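Local coordinates for protein trans-isoprenyl diphosphate synthase (Caulobacter crescentus, PDB 3OYR) that probably makes all-trans-octaprenyl diphosphate, the side-chain precursor of isoprenoid quinones, by adding isopentenyl units to farnesyl diphosphate, at residues F96-T99 against A100-H104. Numbering follows the deposited sequence.
Sequences FIHT and ATLLH. With DMA (dimethylallyl diphosphate), chain D; DMA (dimethylallyl diphosphate), chain G.
Leu102 lies under one face of the His98 imidazole, one helical turn further on: its CD1 is 4.1 Å from the ring centroid and 27° off the normal, a CH-pi contact. His98 reaches this place because CG is anti to the backbone N (chi1 170°), which carries the ring along the helix toward the later turn. Both ring nitrogens are engaged in this pose. NE2 donates to O1B of the chain D dimethylallyl diphosphate at 2.8 Å, with an N-H...O angle of 158°, while a water in the ring plane is hydrogen-bonded to ND1 at 2.8 Å. The same water donates to Thr101 OG1, 2.7 Å away, and so bridges two side chains that cross at about a right angle. Helix 87-109, which carries all of these residues, belongs to the all-helical isoprenyl synthase fold and ends in a DDxxD motif, where Asp105 and Asp109 bind calcium. The backbone acceptor His98 O is gripped twice, by Leu102 N in the regular i to i+4 pattern and by Thr101 OG1 at 2.6 Å, a hydroxyl folded back onto the preceding turn. Thr101 OG1 also lies 3.4 Å from C5 of the chain G dimethylallyl diphosphate, and Leu102 CD2 is 3.6 Å from that same methyl, evidence that the two side chains line this allylic pocket together. A valine in place of Thr101 would probably leave His98 O with just the Leu102 N-H of the two donors described here, and cost the water on ND1 its link to the helix at this position. Arg115 packs against both His98 and Leu102.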
loop_
_atom_site.group_PDB
_atom_site.type_symbol
_atom_site.label_atom_id
_atom_site.label_comp_id
_atom_site.label_asym_id
_atom_site.label_seq_id
_atom_site.Cartn_x
_atom_site.Cartn_y
_atom_site.Cartn_z
ATOM N N PHE B 96 9.600 5.552 -2.326
ATOM C CA PHE B 96 8.771 4.937 -1.290
ATOM C C PHE B 96 7.787 3.947 -1.871
ATOM O O PHE B 96 7.644 2.840 -1.338
ATOM C CB PHE B 96 7.998 5.973 -0.463
ATOM C CG PHE B 96 8.828 6.632 0.625
ATOM C CD1 PHE B 96 9.872 5.951 1.247
ATOM C CD2 PHE B 96 8.551 7.923 1.029
ATOM C CE1 PHE B 96 10.645 6.564 2.246
ATOM C CE2 PHE B 96 9.311 8.540 2.021
ATOM C CZ PHE B 96 10.358 7.861 2.634
ATOM N N ILE B 97 7.131 4.320 -2.972
ATOM C CA ILE B 97 6.210 3.375 -3.616
ATOM C C ILE B 97 6.959 2.116 -4.038
ATOM O O ILE B 97 6.531 1.004 -3.720
ATOM C CB ILE B 97 5.388 3.990 -4.791
ATOM C CG1 ILE B 97 4.281 4.892 -4.231
ATOM C CG2 ILE B 97 4.736 2.869 -5.639
ATOM C CD1 ILE B 97 3.804 6.000 -5.221
ATOM N N HIS B 98 8.107 2.301 -4.682
ATOM C CA HIS B 98 8.958 1.186 -5.074
ATOM C C HIS B 98 9.356 0.319 -3.858
ATOM O O HIS B 98 9.194 -0.909 -3.882
ATOM C CB HIS B 98 10.170 1.713 -5.846
ATOM C CG HIS B 98 11.236 0.691 -6.099
ATOM N ND1 HIS B 98 11.008 -0.462 -6.818
ATOM C CD2 HIS B 98 12.553 0.680 -5.781
ATOM C CE1 HIS B 98 12.130 -1.158 -6.902
ATOM N NE2 HIS B 98 13.083 -0.487 -6.282
ATOM N N THR B 99 9.804 0.970 -2.784
ATOM C CA THR B 99 10.247 0.287 -1.568
ATOM C C THR B 99 9.141 -0.539 -0.956
ATOM O O THR B 99 9.360 -1.679 -0.561
ATOM C CB THR B 99 10.809 1.289 -0.499
ATOM O OG1 THR B 99 11.840 2.094 -1.093
ATOM C CG2 THR B 99 11.381 0.525 0.686
ATOM N N ALA B 100 7.951 0.050 -0.887
ATOM C CA ALA B 100 6.772 -0.647 -0.394
ATOM C C ALA B 100 6.408 -1.881 -1.225
ATOM O O ALA B 100 6.024 -2.926 -0.664
ATOM C CB ALA B 100 5.599 0.302 -0.357
ATOM N N THR B 101 6.514 -1.760 -2.551
ATOM C CA THR B 101 6.174 -2.885 -3.429
ATOM C C THR B 101 7.180 -4.015 -3.253
ATOM O O THR B 101 6.808 -5.173 -3.348
ATOM C CB THR B 101 6.162 -2.523 -4.932
ATOM O OG1 THR B 101 7.494 -2.213 -5.355
ATOM C CG2 THR B 101 5.216 -1.361 -5.222
ATOM N N LEU B 102 8.441 -3.666 -3.001
ATOM C CA LEU B 102 9.465 -4.662 -2.639
ATOM C C LEU B 102 9.125 -5.461 -1.389
ATOM O O LEU B 102 9.221 -6.695 -1.396
ATOM C CB LEU B 102 10.843 -4.022 -2.472
ATOM C CG LEU B 102 11.418 -3.321 -3.700
ATOM C CD1 LEU B 102 12.788 -2.763 -3.369
ATOM C CD2 LEU B 102 11.487 -4.252 -4.937
ATOM N N LEU B 103 8.728 -4.758 -0.328
ATOM C CA LEU B 103 8.382 -5.413 0.930
ATOM C C LEU B 103 7.224 -6.381 0.718
ATOM O O LEU B 103 7.282 -7.521 1.153
ATOM C CB LEU B 103 8.050 -4.382 2.010
ATOM C CG LEU B 103 9.241 -3.578 2.560
ATOM C CD1 LEU B 103 8.766 -2.454 3.445
ATOM C CD2 LEU B 103 10.232 -4.451 3.308
ATOM N N HIS B 104 6.204 -5.925 -0.003
ATOM C CA HIS B 104 5.038 -6.725 -0.283
ATOM C C HIS B 104 5.362 -7.871 -1.237
ATOM O O HIS B 104 4.943 -9.011 -0.996
ATOM C CB HIS B 104 3.911 -5.834 -0.816
ATOM C CG HIS B 104 3.283 -4.980 0.241
ATOM N ND1 HIS B 104 2.018 -4.456 0.117
ATOM C CD2 HIS B 104 3.736 -4.588 1.459
ATOM C CE1 HIS B 104 1.713 -3.786 1.212
ATOM N NE2 HIS B 104 2.739 -3.846 2.039
HETATM C C1 DMA D . 13.496 -4.604 -8.278
HETATM O O1 DMA D . 13.881 -3.301 -8.737
HETATM C C2 DMA D . 12.114 -4.532 -8.823
HETATM C C3 DMA D . 11.796 -5.017 -10.026
HETATM C C4 DMA D . 12.765 -5.795 -10.877
HETATM C C5 DMA D . 10.394 -4.784 -10.494
HETATM P PA DMA D . 15.377 -2.766 -8.957
HETATM O O1A DMA D . 15.371 -1.353 -9.507
HETATM O O2A DMA D . 16.128 -3.786 -9.768
HETATM O O3A DMA D . 15.830 -2.819 -7.402
HETATM P PB DMA D . 16.758 -1.786 -6.556
HETATM O O1B DMA D . 15.855 -0.629 -6.173
HETATM O O2B DMA D . 17.054 -2.723 -5.405
HETATM O O3B DMA D . 17.940 -1.376 -7.393
HETATM C C1 DMA G . 8.192 -7.606 -9.619
HETATM O O1 DMA G . 9.320 -8.200 -10.253
HETATM C C2 DMA G . 8.509 -6.976 -8.299
HETATM C C3 DMA G . 8.001 -5.797 -7.924
HETATM C C4 DMA G . 7.070 -4.983 -8.766
HETATM C C5 DMA G . 8.398 -5.282 -6.580
HETATM P PA DMA G . 10.195 -9.446 -9.672
HETATM O O1A DMA G . 10.828 -10.035 -10.896
HETATM O O2A DMA G . 9.419 -10.315 -8.719
HETATM O O3A DMA G . 11.307 -8.590 -8.868
HETATM P PB DMA G . 12.478 -9.180 -7.924
HETATM O O1B DMA G . 13.199 -7.885 -7.658
HETATM O O2B DMA G . 13.217 -10.190 -8.771
HETATM O O3B DMA G . 11.817 -9.834 -6.732
HETATM O O HOH W 1 8.605 -1.604 -7.774
#